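Local atomic coordinates of amino acid ABC superfamily ATP binding cassette transporter, binding protein (Streptococcus pneumoniae, PDB entry 4H5G), a protein that binds L-arginine and, as the substrate-binding component of an ABC transporter, probably hands it over for import into the cell. Residues 17-22 with 127-132; 35-40 with 58-63; 64-69 with 76-81; 155-160 with 168-173. All coordinates share one frame; numbering follows the deposited sequence.

The periplasmic binding protein type II fold places two lobes, each built on its own sheet, around the bound arginine. Contact 1 joins the loop that follows strand 13-18 to the end of strand 125-129, across the cleft, and lies about 10 to 11 Å, centre to centre, from each of the other three. Contacts 2 and 3 are nested in the long loop it closes and reach the sheet of strand 13-18 through strands 55-60 and 77-78 on either side. Contact 4 follows in the chain and belongs to the other sheet; its centre is about 20 Å from that of contact 3. All four touch the ligand, held between the lobes, consistent with the closed, liganded form.

Contact 1: 17-22 with 127-132; sequences ATSPDY and AAQKGT. With ARG (arginine), chain L; SO4 (sulfate ion), chain C.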
loop_
_atom_site.group_PDB
_atom_site.type_symbol
_atom_site.label_atom_id
_atom_site.label_comp_id
_atom_site.label_asym_id
_atom_site.label_seq_id
_atom_site.Cartn_x
_atom_site.Cartn_y
_atom_site.Cartn_z
ATOM N N ALA A 17 4.991 -9.782 -5.263
ATOM C CA ALA A 17 3.729 -9.306 -5.836
ATOM C C ALA A 17 3.409 -7.925 -5.272
ATOM O O ALA A 17 3.505 -7.700 -4.064
ATOM C CB ALA A 17 2.608 -10.275 -5.525
ATOM N N THR A 18 3.025 -6.994 -6.140
ATOM C CA THR A 18 2.688 -5.645 -5.684
ATOM C C THR A 18 1.663 -5.007 -6.619
ATOM O O THR A 18 1.370 -5.534 -7.681
ATOM C CB THR A 18 3.927 -4.725 -5.564
ATOM O OG1 THR A 18 3.611 -3.617 -4.716
ATOM C CG2 THR A 18 4.360 -4.173 -6.934
ATOM N N SER A 19 1.145 -3.852 -6.209
ATOM C CA SER A 19 0.176 -3.098 -7.001
ATOM C C SER A 19 0.673 -1.663 -7.108
ATOM O O SER A 19 0.483 -0.868 -6.189
ATOM C CB SER A 19 -1.208 -3.144 -6.338
ATOM O OG SER A 19 -2.132 -2.240 -6.932
ATOM N N PRO A 20 1.325 -1.319 -8.235
ATOM C CA PRO A 20 1.986 -0.010 -8.342
ATOM C C PRO A 20 1.048 1.154 -8.669
ATOM O O PRO A 20 1.244 1.835 -9.678
ATOM C CB PRO A 20 2.996 -0.230 -9.471
ATOM C CG PRO A 20 2.331 -1.238 -10.346
ATOM C CD PRO A 20 1.550 -2.152 -9.429
ATOM N N ASP A 21 0.058 1.382 -7.807
ATOM C CA ASP A 21 -0.882 2.503 -7.959
ATOM C C ASP A 21 -0.949 3.306 -6.668
ATOM O O ASP A 21 -1.987 3.866 -6.329
ATOM C CB ASP A 21 -2.293 1.990 -8.310
ATOM C CG ASP A 21 -2.881 1.074 -7.223
ATOM O OD1 ASP A 21 -2.118 0.638 -6.351
ATOM O OD2 ASP A 21 -4.100 0.778 -7.266
ATOM N N TYR A 22 0.167 3.392 -5.956
ATOM C CA TYR A 22 0.095 3.778 -4.544
ATOM C C TYR A 22 1.358 4.506 -4.075
ATOM O O TYR A 22 1.993 4.089 -3.117
ATOM C CB TYR A 22 -0.138 2.498 -3.704
ATOM C CG TYR A 22 -1.146 2.632 -2.559
ATOM C CD1 TYR A 22 -2.415 3.155 -2.780
ATOM C CD2 TYR A 22 -0.836 2.203 -1.271
ATOM C CE1 TYR A 22 -3.358 3.264 -1.742
ATOM C CE2 TYR A 22 -1.762 2.316 -0.222
ATOM C CZ TYR A 22 -3.015 2.843 -0.476
ATOM O OH TYR A 22 -3.943 2.955 0.544
ATOM N N ALA A 127 -15.257 6.939 -2.546
ATOM C CA ALA A 127 -14.601 5.848 -3.270
ATOM C C ALA A 127 -13.536 5.196 -2.382
ATOM O O ALA A 127 -12.901 5.855 -1.558
ATOM C CB ALA A 127 -13.979 6.363 -4.559
ATOM N N ALA A 128 -13.342 3.891 -2.551
ATOM C CA ALA A 128 -12.240 3.194 -1.883
ATOM C C ALA A 128 -11.808 2.037 -2.766
ATOM O O ALA A 128 -12.511 1.682 -3.708
ATOM C CB ALA A 128 -12.661 2.698 -0.520
ATOM N N GLN A 129 -10.664 1.444 -2.450
ATOM C CA GLN A 129 -10.091 0.407 -3.313
ATOM C C GLN A 129 -10.620 -0.972 -2.937
ATOM O O GLN A 129 -10.674 -1.325 -1.760
ATOM C CB GLN A 129 -8.565 0.435 -3.208
ATOM C CG GLN A 129 -7.847 -0.542 -4.119
ATOM C CD GLN A 129 -6.384 -0.184 -4.285
ATOM O OE1 GLN A 129 -5.724 0.262 -3.337
ATOM N NE2 GLN A 129 -5.865 -0.371 -5.500
ATOM N N LYS A 130 -11.012 -1.756 -3.942
ATOM C CA LYS A 130 -11.524 -3.111 -3.710
ATOM C C LYS A 130 -10.518 -3.951 -2.966
ATOM O O LYS A 130 -9.341 -3.958 -3.316
ATOM C CB LYS A 130 -11.800 -3.816 -5.049
ATOM C CG LYS A 130 -13.011 -3.282 -5.793
ATOM C CD LYS A 130 -13.285 -4.064 -7.083
ATOM C CE LYS A 130 -14.557 -3.548 -7.755
ATOM N NZ LYS A 130 -14.895 -4.261 -9.019
ATOM N N GLY A 131 -11.008 -4.679 -1.961
ATOM C CA GLY A 131 -10.203 -5.631 -1.221
ATOM C C GLY A 131 -9.313 -5.006 -0.159
ATOM O O GLY A 131 -8.360 -5.645 0.269
ATOM N N THR A 132 -9.625 -3.779 0.277
ATOM C CA THR A 132 -8.730 -3.065 1.201
ATOM C C THR A 132 -9.343 -2.710 2.551
ATOM O O THR A 132 -10.565 -2.689 2.718
ATOM C CB THR A 132 -8.157 -1.751 0.595
ATOM O OG1 THR A 132 -9.201 -0.774 0.489
ATOM C CG2 THR A 132 -7.501 -1.989 -0.778
HETATM N N ARG L . -3.279 -0.656 3.476
HETATM C CA ARG L . -4.501 -1.056 2.763
HETATM C C ARG L . -4.712 -2.552 2.838
HETATM O O ARG L . -3.792 -3.332 3.133
HETATM C CB ARG L . -4.457 -0.609 1.295
HETATM C CG ARG L . -3.189 -1.007 0.543
HETATM C CD ARG L . -3.317 -0.721 -0.961
HETATM N NE ARG L . -2.044 -0.937 -1.664
HETATM C CZ ARG L . -1.843 -0.723 -2.961
HETATM N NH1 ARG L . -0.644 -0.941 -3.498
HETATM N NH2 ARG L . -2.844 -0.287 -3.718
HETATM O OXT ARG L . -5.830 -3.022 2.607
HETATM S S SO4 C . -13.511 -1.569 -11.725
HETATM O O1 SO4 C . -12.845 -0.732 -10.737
HETATM O O2 SO4 C . -14.906 -1.772 -11.332
HETATM O O3 SO4 C . -13.450 -0.895 -13.021
HETATM O O4 SO4 C . -12.843 -2.872 -11.807
HETATM O O HOH W 1 -6.313 1.554 -0.782
#
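Asp21 and Gln129 meet in a buried polar contact across the cleft of the type II binding-protein fold, where the ends of strands 13-18 and 125-129 face each other over the bound arginine. Gln129 reaches over on an extended chain, CG anti to the backbone N (chi1 -177°), and its amide serves the protein with NE2 and the ligand with OE1. NE2 donates a weak, bent bond of 2.7 Å to Asp21 OD2, with 128° at the hydrogen and the amide and carboxylate planes 49° apart. OE1 accepts NH2 of the ligand at 3.0 Å. Further bonds from Gln129 NE2 to Thr151 O and from Met153 N to Asp21 OD2 hold both groups in place. Asp21 OD1 takes the same ligand NH2 at 2.9 Å, while Ser19 O receives ligand NH1 at 2.9 Å, so carbonyl, carboxylate and amide oxygens receive the two terminal nitrogens of the guanidinium. Tyr22 covers it, with ligand NE 3.4 Å above one ring face, displaced toward the rim. The phenol hydroxyl is bonded to Asp171 OD2. A water completes the bridge between the segments, donating to Tyr22 OH at 3.1 Å and to Gln129 OE1 at 2.9 Å.

Contact 2: 35-40 with 58-63; sequences NQVVGA and ILSMSF. With ARG (arginine), chain L.
Val37 is the residue through which the two-stranded antiparallel hairpin 27-38 leans on strand 55-60, an outer strand of the sheet in one lobe of the type II binding-protein fold. From the backbone, CB of Val37 is directed at the neighbouring strand and its two methyls part over different residues. CG1, anti to the backbone N (chi1 177°), meets Ile58 CG2 at 4.2 Å in a loose apolar contact, the two side chains slanting across one another. CG2 comes down on Ser60 instead, 3.6 Å from the hydroxyl oxygen OG. Residues 58 and 60, two apart in strand 55-60, face the same side, and the valine thus spans both with its two branches. The contact is small, burying 92 Å² in all, and the backbones stay well separated: the nearest CA atoms, of Val37 and Ile58, are 7.8 Å apart. What joins the hairpin to the sheet here is therefore side-chain packing at the surface, with Ile58 also resting on Val16 and Thr18 of strand 13-18. Further along, segment 58-63 leaves the sheet and enters the binding pocket at Phe63. The phenyl ring lies on the other side of the ligand chain from Tyr22 and presents a face to its aliphatic part, with CD of the bound arginine 3.5 Å above the ring plane and its NE 3.3 Å from Phe63 CD1.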
loop_
_atom_site.group_PDB
_atom_site.type_symbol
_atom_site.label_atom_id
_atom_site.label_comp_id
_atom_site.label_asym_id
_atom_site.label_seq_id
_atom_site.Cartn_x
_atom_site.Cartn_y
_atom_site.Cartn_z
ATOM N N ASN A 35 9.710 3.014 -18.225
ATOM C CA ASN A 35 8.760 2.893 -17.148
ATOM C C ASN A 35 9.239 1.816 -16.206
ATOM O O ASN A 35 9.611 0.718 -16.616
ATOM C CB ASN A 35 7.374 2.574 -17.683
ATOM C CG ASN A 35 6.335 3.511 -17.143
ATOM O OD1 ASN A 35 6.296 3.773 -15.935
ATOM N ND2 ASN A 35 5.499 4.045 -18.023
ATOM N N GLN A 36 9.171 2.115 -14.921
ATOM C CA GLN A 36 9.764 1.252 -13.932
ATOM C C GLN A 36 8.948 1.402 -12.670
ATOM O O GLN A 36 8.442 2.482 -12.383
ATOM C CB GLN A 36 11.189 1.724 -13.686
ATOM C CG GLN A 36 12.060 0.815 -12.871
ATOM C CD GLN A 36 13.500 1.269 -12.918
ATOM O OE1 GLN A 36 14.020 1.599 -13.985
ATOM N NE2 GLN A 36 14.147 1.317 -11.760
ATOM N N VAL A 37 8.815 0.312 -11.927
ATOM C CA VAL A 37 8.105 0.345 -10.658
ATOM C C VAL A 37 9.084 0.781 -9.579
ATOM O O VAL A 37 10.140 0.166 -9.403
ATOM C CB VAL A 37 7.548 -1.044 -10.309
ATOM C CG1 VAL A 37 6.876 -1.015 -8.947
ATOM C CG2 VAL A 37 6.567 -1.506 -11.396
ATOM N N VAL A 38 8.730 1.848 -8.865
ATOM C CA VAL A 38 9.609 2.425 -7.853
ATOM C C VAL A 38 8.808 2.651 -6.586
ATOM O O VAL A 38 7.590 2.474 -6.574
ATOM C CB VAL A 38 10.168 3.785 -8.304
ATOM C CG1 VAL A 38 11.039 3.639 -9.557
ATOM C CG2 VAL A 38 9.024 4.761 -8.570
ATOM N N GLY A 39 9.485 3.059 -5.518
ATOM C CA GLY A 39 8.785 3.393 -4.288
ATOM C C GLY A 39 9.454 2.779 -3.078
ATOM O O GLY A 39 10.371 1.964 -3.207
ATOM N N ALA A 40 8.995 3.163 -1.891
ATOM C CA ALA A 40 9.662 2.710 -0.668
ATOM C C ALA A 40 9.558 1.192 -0.496
ATOM O O ALA A 40 10.498 0.554 -0.018
ATOM C CB ALA A 40 9.117 3.451 0.557
ATOM N N ILE A 58 9.762 -7.948 -9.693
ATOM C CA ILE A 58 8.503 -7.345 -9.254
ATOM C C ILE A 58 7.376 -7.819 -10.162
ATOM O O ILE A 58 7.471 -7.729 -11.384
ATOM C CB ILE A 58 8.571 -5.808 -9.303
ATOM C CG1 ILE A 58 9.597 -5.280 -8.302
ATOM C CG2 ILE A 58 7.203 -5.197 -8.996
ATOM C CD1 ILE A 58 9.245 -5.528 -6.861
ATOM N N LEU A 59 6.321 -8.351 -9.557
ATOM C CA LEU A 59 5.167 -8.835 -10.310
ATOM C C LEU A 59 4.020 -7.877 -10.037
ATOM O O LEU A 59 3.496 -7.847 -8.930
ATOM C CB LEU A 59 4.811 -10.250 -9.837
ATOM C CG LEU A 59 3.630 -10.951 -10.503
ATOM C CD1 LEU A 59 3.854 -11.135 -12.006
ATOM C CD2 LEU A 59 3.393 -12.300 -9.812
ATOM N N SER A 60 3.647 -7.074 -11.035
ATOM C CA SER A 60 2.619 -6.044 -10.853
ATOM C C SER A 60 1.215 -6.544 -11.205
ATOM O O SER A 60 1.017 -7.222 -12.216
ATOM C CB SER A 60 2.943 -4.815 -11.713
ATOM O OG SER A 60 4.099 -4.159 -11.243
ATOM N N MET A 61 0.241 -6.172 -10.383
ATOM C CA MET A 61 -1.148 -6.541 -10.629
ATOM C C MET A 61 -2.041 -5.590 -9.849
ATOM O O MET A 61 -1.552 -4.678 -9.203
ATOM C CB MET A 61 -1.372 -7.966 -10.145
ATOM C CG MET A 61 -1.194 -8.080 -8.640
ATOM S SD MET A 61 -0.997 -9.812 -8.185
ATOM C CE MET A 61 0.652 -10.130 -8.810
ATOM N N SER A 62 -3.350 -5.785 -9.898
ATOM C CA SER A 62 -4.214 -4.930 -9.089
ATOM C C SER A 62 -4.170 -5.402 -7.649
ATOM O O SER A 62 -3.917 -6.579 -7.377
ATOM C CB SER A 62 -5.646 -4.947 -9.613
ATOM O OG SER A 62 -5.710 -4.408 -10.918
ATOM N N PHE A 63 -4.442 -4.495 -6.719
ATOM C CA PHE A 63 -4.283 -4.836 -5.314
ATOM C C PHE A 63 -5.099 -6.048 -4.898
ATOM O O PHE A 63 -4.600 -6.902 -4.161
ATOM C CB PHE A 63 -4.588 -3.671 -4.374
ATOM C CG PHE A 63 -4.329 -4.015 -2.929
ATOM C CD1 PHE A 63 -3.049 -3.957 -2.413
ATOM C CD2 PHE A 63 -5.357 -4.469 -2.113
ATOM C CE1 PHE A 63 -2.802 -4.300 -1.089
ATOM C CE2 PHE A 63 -5.115 -4.837 -0.796
ATOM C CZ PHE A 63 -3.843 -4.747 -0.283
HETATM N N ARG L . -3.279 -0.656 3.476
HETATM C CA ARG L . -4.501 -1.056 2.763
HETATM C C ARG L . -4.712 -2.552 2.838
HETATM O O ARG L . -3.792 -3.332 3.133
HETATM C CB ARG L . -4.457 -0.609 1.295
HETATM C CG ARG L . -3.189 -1.007 0.543
HETATM C CD ARG L . -3.317 -0.721 -0.961
HETATM N NE ARG L . -2.044 -0.937 -1.664
HETATM C CZ ARG L . -1.843 -0.723 -2.961
HETATM N NH1 ARG L . -0.644 -0.941 -3.498
HETATM N NH2 ARG L . -2.844 -0.287 -3.718
HETATM O OXT ARG L . -5.830 -3.022 2.607
#

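Contact 3: 64-69 with 76-81; sequences DNVLTS and DLAVAG. With ARG (arginine), chain L; EDO (1,2-ethanediol), chain J.
Val66 and Ala78 pack where a helix closes on its strand in a beta-alpha-beta crossover: helix 66-71 links strand 55-60 to strand 77-78 of the same parallel sheet, across strand 13-18. Val66 points straight at the strand. Its CG1 methyl, anti to the backbone N (chi1 164°), presses on Ala78 CB at 3.6 Å and reaches the methyl of Ala80 more loosely at 4.4 Å. The other branch, CG2, turns to Met61. Leu67 leaves the helix obliquely, yet its tip still brings CD2 to 4.4 Å from Ala78 CB, giving that methyl a second neighbour. Ala78 and Ala80 direct their CB atoms to the helix, whereas Val79 between them points away toward helix 40-52. With such short side chains in the way, Val66 and Ala78 bring their CA atoms to 6.5 Å. Beyond the packed methyls the backbone turns to the bound arginine: Gly81 O accepts the ligand's alpha-amino N at 2.8 Å, and Ala80 O accepts its NE at 2.9 Å.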
loop_
_atom_site.group_PDB
_atom_site.type_symbol
_atom_site.label_atom_id
_atom_site.label_comp_id
_atom_site.label_asym_id
_atom_site.label_seq_id
_atom_site.Cartn_x
_atom_site.Cartn_y
_atom_site.Cartn_z
ATOM N N ASP A 64 -6.344 -6.123 -5.364
ATOM C CA ASP A 64 -7.254 -7.180 -4.915
ATOM C C ASP A 64 -6.845 -8.594 -5.335
ATOM O O ASP A 64 -7.472 -9.573 -4.912
ATOM C CB ASP A 64 -8.726 -6.898 -5.289
ATOM C CG ASP A 64 -8.956 -6.771 -6.779
ATOM O OD1 ASP A 64 -8.012 -6.957 -7.569
ATOM O OD2 ASP A 64 -10.111 -6.490 -7.163
ATOM N N ASN A 65 -5.779 -8.704 -6.127
ATOM C CA ASN A 65 -5.239 -10.029 -6.467
ATOM C C ASN A 65 -3.843 -10.290 -5.909
ATOM O O ASN A 65 -3.280 -11.362 -6.139
ATOM C CB ASN A 65 -5.260 -10.258 -7.988
ATOM C CG ASN A 65 -5.844 -11.611 -8.361
ATOM O OD1 ASN A 65 -6.275 -12.375 -7.490
ATOM N ND2 ASN A 65 -5.887 -11.904 -9.652
ATOM N N VAL A 66 -3.292 -9.326 -5.174
ATOM C CA VAL A 66 -1.933 -9.457 -4.651
ATOM C C VAL A 66 -1.819 -10.617 -3.654
ATOM O O VAL A 66 -0.956 -11.495 -3.797
ATOM C CB VAL A 66 -1.444 -8.125 -4.031
ATOM C CG1 VAL A 66 -0.227 -8.352 -3.141
ATOM C CG2 VAL A 66 -1.116 -7.090 -5.119
ATOM N N LEU A 67 -2.695 -10.644 -2.652
ATOM C CA LEU A 67 -2.632 -11.738 -1.676
ATOM C C LEU A 67 -2.966 -13.102 -2.290
ATOM O O LEU A 67 -2.357 -14.124 -1.955
ATOM C CB LEU A 67 -3.518 -11.423 -0.465
ATOM C CG LEU A 67 -2.949 -10.283 0.383
ATOM C CD1 LEU A 67 -3.965 -9.895 1.463
ATOM C CD2 LEU A 67 -1.627 -10.688 1.031
ATOM N N THR A 68 -3.925 -13.144 -3.208
ATOM C CA THR A 68 -4.280 -14.398 -3.873
ATOM C C THR A 68 -3.098 -14.948 -4.675
ATOM O O THR A 68 -2.853 -16.152 -4.699
ATOM C CB THR A 68 -5.517 -14.217 -4.786
ATOM O OG1 THR A 68 -6.653 -13.883 -3.975
ATOM C CG2 THR A 68 -5.814 -15.488 -5.579
ATOM N N SER A 69 -2.364 -14.062 -5.340
ATOM C CA SER A 69 -1.211 -14.505 -6.132
ATOM C C SER A 69 -0.111 -15.068 -5.240
ATOM O O SER A 69 0.572 -16.017 -5.612
ATOM C CB SER A 69 -0.664 -13.376 -7.014
ATOM O OG SER A 69 -0.078 -12.351 -6.242
ATOM N N ASP A 76 6.801 -15.079 -4.050
ATOM C CA ASP A 76 7.374 -15.513 -2.772
ATOM C C ASP A 76 6.910 -14.644 -1.614
ATOM O O ASP A 76 6.788 -15.105 -0.478
ATOM C CB ASP A 76 8.903 -15.421 -2.838
ATOM C CG ASP A 76 9.504 -16.316 -3.889
ATOM O OD1 ASP A 76 9.284 -17.548 -3.831
ATOM O OD2 ASP A 76 10.200 -15.788 -4.784
ATOM N N LEU A 77 6.697 -13.368 -1.915
ATOM C CA LEU A 77 6.288 -12.387 -0.920
ATOM C C LEU A 77 5.251 -11.476 -1.558
ATOM O O LEU A 77 5.220 -11.325 -2.771
ATOM C CB LEU A 77 7.479 -11.514 -0.513
ATOM C CG LEU A 77 8.692 -12.155 0.168
ATOM C CD1 LEU A 77 9.765 -11.072 0.373
ATOM C CD2 LEU A 77 8.291 -12.779 1.502
ATOM N N ALA A 78 4.426 -10.838 -0.739
ATOM C CA ALA A 78 3.596 -9.732 -1.231
ATOM C C ALA A 78 3.972 -8.493 -0.434
ATOM O O ALA A 78 4.014 -8.526 0.797
ATOM C CB ALA A 78 2.124 -10.058 -1.080
ATOM N N VAL A 79 4.268 -7.406 -1.138
ATOM C CA VAL A 79 4.650 -6.142 -0.491
ATOM C C VAL A 79 3.899 -5.057 -1.239
ATOM O O VAL A 79 4.204 -4.764 -2.395
ATOM C CB VAL A 79 6.159 -5.884 -0.577
ATOM C CG1 VAL A 79 6.526 -4.623 0.216
ATOM C CG2 VAL A 79 6.966 -7.081 -0.029
ATOM N N ALA A 80 2.896 -4.475 -0.588
ATOM C CA ALA A 80 2.027 -3.520 -1.283
ATOM C C ALA A 80 1.294 -2.631 -0.297
ATOM O O ALA A 80 0.082 -2.434 -0.417
ATOM C CB ALA A 80 1.024 -4.271 -2.165
ATOM N N GLY A 81 2.031 -2.112 0.687
ATOM C CA GLY A 81 1.407 -1.295 1.727
ATOM C C GLY A 81 0.300 -2.081 2.410
ATOM O O GLY A 81 -0.795 -1.569 2.683
HETATM N N ARG L . -3.279 -0.656 3.476
HETATM C CA ARG L . -4.501 -1.056 2.763
HETATM C C ARG L . -4.712 -2.552 2.838
HETATM O O ARG L . -3.792 -3.332 3.133
HETATM C CB ARG L . -4.457 -0.609 1.295
HETATM C CG ARG L . -3.189 -1.007 0.543
HETATM C CD ARG L . -3.317 -0.721 -0.961
HETATM N NE ARG L . -2.044 -0.937 -1.664
HETATM C CZ ARG L . -1.843 -0.723 -2.961
HETATM N NH1 ARG L . -0.644 -0.941 -3.498
HETATM N NH2 ARG L . -2.844 -0.287 -3.718
HETATM O OXT ARG L . -5.830 -3.022 2.607
HETATM C C1 EDO J . 8.925 -21.178 -1.338
HETATM O O1 EDO J . 9.446 -22.080 -2.319
HETATM C C2 EDO J . 9.642 -19.840 -1.457
HETATM O O2 EDO J . 8.816 -18.793 -0.935
#

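Contact 4: 155-160 with 168-173; sequences EAVNEL and VHMDEP. With ARG (arginine), chain L.
Apolar packing accounts for the whole touch between helix 153-162 and strand 167-171, with Val168 set between Ala156 and Leu160, one helical turn apart. Its CG1 meets Ala156 CB at 3.8 Å, while CG2 lies 3.9 Å from Leu160 CB and also against the carbonyl oxygen of Ala156. Beside it, Met170 and Val157 cross at about a right angle: a bend at chi3 (66°) turns the thioether end back so that the terminal CE comes within 4.1 Å of Val157 CG2. The helix runs against the strand at 141° between their directions, as expected of the crossover from strand 146-150 to the parallel strand 167-171. Leu106 of strand 103-108 adjoins Val157, Leu160 and Met170. The polar contact with the ligand comes at the strand end. Asp171 OD2 accepts the alpha-amino N of the bound arginine at 2.9 Å and also bonds Tyr22 OH, and its OD1 is held by Asn101 ND2. Chemically the strand is divided: methyl groups and a thioether seat it on the helix, while the carboxylate at its end, also held by Tyr22 and Asn101, reaches the ligand, where its negative charge probably favours the ammonium form.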
loop_
_atom_site.group_PDB
_atom_site.type_symbol
_atom_site.label_atom_id
_atom_site.label_comp_id
_atom_site.label_asym_id
_atom_site.label_seq_id
_atom_site.Cartn_x
_atom_site.Cartn_y
_atom_site.Cartn_z
ATOM N N GLU A 155 -7.697 5.213 -10.683
ATOM C CA GLU A 155 -9.047 5.421 -11.213
ATOM C C GLU A 155 -9.942 6.100 -10.178
ATOM O O GLU A 155 -10.756 6.964 -10.525
ATOM C CB GLU A 155 -9.664 4.101 -11.705
ATOM C CG GLU A 155 -11.142 4.192 -12.105
ATOM C CD GLU A 155 -11.410 5.118 -13.289
ATOM O OE1 GLU A 155 -10.474 5.406 -14.064
ATOM O OE2 GLU A 155 -12.573 5.557 -13.451
ATOM N N ALA A 156 -9.781 5.733 -8.909
ATOM C CA ALA A 156 -10.540 6.398 -7.843
ATOM C C ALA A 156 -10.238 7.884 -7.842
ATOM O O ALA A 156 -11.143 8.721 -7.756
ATOM C CB ALA A 156 -10.232 5.781 -6.482
ATOM N N VAL A 157 -8.960 8.222 -7.951
ATOM C CA VAL A 157 -8.573 9.632 -7.931
ATOM C C VAL A 157 -9.017 10.355 -9.205
ATOM O O VAL A 157 -9.407 11.522 -9.160
ATOM C CB VAL A 157 -7.065 9.804 -7.655
ATOM C CG1 VAL A 157 -6.659 11.289 -7.745
ATOM C CG2 VAL A 157 -6.726 9.251 -6.285
ATOM N N ASN A 158 -8.984 9.665 -10.344
ATOM C CA ASN A 158 -9.537 10.263 -11.561
ATOM C C ASN A 158 -11.017 10.584 -11.408
ATOM O O ASN A 158 -11.491 11.604 -11.898
ATOM C CB ASN A 158 -9.324 9.363 -12.784
ATOM C CG ASN A 158 -7.896 9.404 -13.305
ATOM O OD1 ASN A 158 -7.157 10.365 -13.077
ATOM N ND2 ASN A 158 -7.505 8.350 -14.018
ATOM N N GLU A 159 -11.750 9.717 -10.716
ATOM C CA GLU A 159 -13.175 9.967 -10.511
ATOM C C GLU A 159 -13.414 11.131 -9.549
ATOM O O GLU A 159 -14.358 11.903 -9.727
ATOM C CB GLU A 159 -13.908 8.681 -10.075
ATOM C CG GLU A 159 -13.896 7.622 -11.178
ATOM C CD GLU A 159 -14.873 6.474 -10.923
ATOM O OE1 GLU A 159 -15.737 6.601 -10.030
ATOM O OE2 GLU A 159 -14.769 5.441 -11.620
ATOM N N LEU A 160 -12.540 11.267 -8.557
ATOM C CA LEU A 160 -12.566 12.442 -7.671
ATOM C C LEU A 160 -12.327 13.719 -8.480
ATOM O O LEU A 160 -13.071 14.693 -8.366
ATOM C CB LEU A 160 -11.505 12.297 -6.576
ATOM C CG LEU A 160 -11.265 13.555 -5.733
ATOM C CD1 LEU A 160 -12.500 13.892 -4.901
ATOM C CD2 LEU A 160 -10.035 13.416 -4.832
ATOM N N VAL A 168 -11.966 10.201 -1.415
ATOM C CA VAL A 168 -11.395 8.869 -1.607
ATOM C C VAL A 168 -10.649 8.455 -0.347
ATOM O O VAL A 168 -9.749 9.164 0.104
ATOM C CB VAL A 168 -10.409 8.841 -2.785
ATOM C CG1 VAL A 168 -9.924 7.399 -3.020
ATOM C CG2 VAL A 168 -11.054 9.384 -4.056
ATOM N N HIS A 169 -11.016 7.306 0.222
ATOM C CA HIS A 169 -10.364 6.802 1.437
ATOM C C HIS A 169 -9.099 6.038 1.055
ATOM O O HIS A 169 -9.133 5.189 0.164
ATOM C CB HIS A 169 -11.316 5.861 2.188
ATOM C CG HIS A 169 -11.121 5.840 3.671
ATOM N ND1 HIS A 169 -11.329 4.709 4.431
ATOM C CD2 HIS A 169 -10.766 6.817 4.541
ATOM C CE1 HIS A 169 -11.100 4.987 5.705
ATOM N NE2 HIS A 169 -10.765 6.264 5.801
ATOM N N MET A 170 -7.982 6.324 1.732
ATOM C CA MET A 170 -6.698 5.696 1.383
ATOM C C MET A 170 -5.683 5.866 2.503
ATOM O O MET A 170 -5.887 6.658 3.410
ATOM C CB MET A 170 -6.144 6.310 0.089
ATOM C CG MET A 170 -5.771 7.790 0.251
ATOM S SD MET A 170 -5.179 8.543 -1.283
ATOM C CE MET A 170 -6.649 8.498 -2.294
ATOM N N ASP A 171 -4.578 5.132 2.441
ATOM C CA ASP A 171 -3.521 5.326 3.435
ATOM C C ASP A 171 -3.017 6.765 3.395
ATOM O O ASP A 171 -2.847 7.329 2.324
ATOM C CB ASP A 171 -2.373 4.336 3.205
ATOM C CG ASP A 171 -2.738 2.932 3.650
ATOM O OD1 ASP A 171 -2.637 2.664 4.863
ATOM O OD2 ASP A 171 -3.165 2.116 2.802
ATOM N N GLU A 172 -2.801 7.363 4.564
ATOM C CA GLU A 172 -2.414 8.785 4.626
ATOM C C GLU A 172 -1.210 9.221 3.748
ATOM O O GLU A 172 -1.281 10.264 3.087
ATOM C CB GLU A 172 -2.224 9.256 6.082
ATOM C CG GLU A 172 -1.648 10.669 6.169
ATOM C CD GLU A 172 -1.820 11.302 7.533
ATOM O OE1 GLU A 172 -0.951 11.092 8.403
ATOM O OE2 GLU A 172 -2.823 12.019 7.734
ATOM N N PRO A 173 -0.109 8.435 3.730
ATOM C CA PRO A 173 1.026 8.872 2.900
ATOM C C PRO A 173 0.671 9.016 1.419
ATOM O O PRO A 173 1.229 9.865 0.708
ATOM C CB PRO A 173 2.053 7.755 3.102
ATOM C CG PRO A 173 1.737 7.207 4.462
ATOM C CD PRO A 173 0.233 7.249 4.544
HETATM N N ARG L . -3.279 -0.656 3.476
HETATM C CA ARG L . -4.501 -1.056 2.763
HETATM C C ARG L . -4.712 -2.552 2.838
HETATM O O ARG L . -3.792 -3.332 3.133
HETATM C CB ARG L . -4.457 -0.609 1.295
HETATM C CG ARG L . -3.189 -1.007 0.543
HETATM C CD ARG L . -3.317 -0.721 -0.961
HETATM N NE ARG L . -2.044 -0.937 -1.664
HETATM C CZ ARG L . -1.843 -0.723 -2.961
HETATM N NH1 ARG L . -0.644 -0.941 -3.498
HETATM N NH2 ARG L . -2.844 -0.287 -3.718
HETATM O OXT ARG L . -5.830 -3.022 2.607
#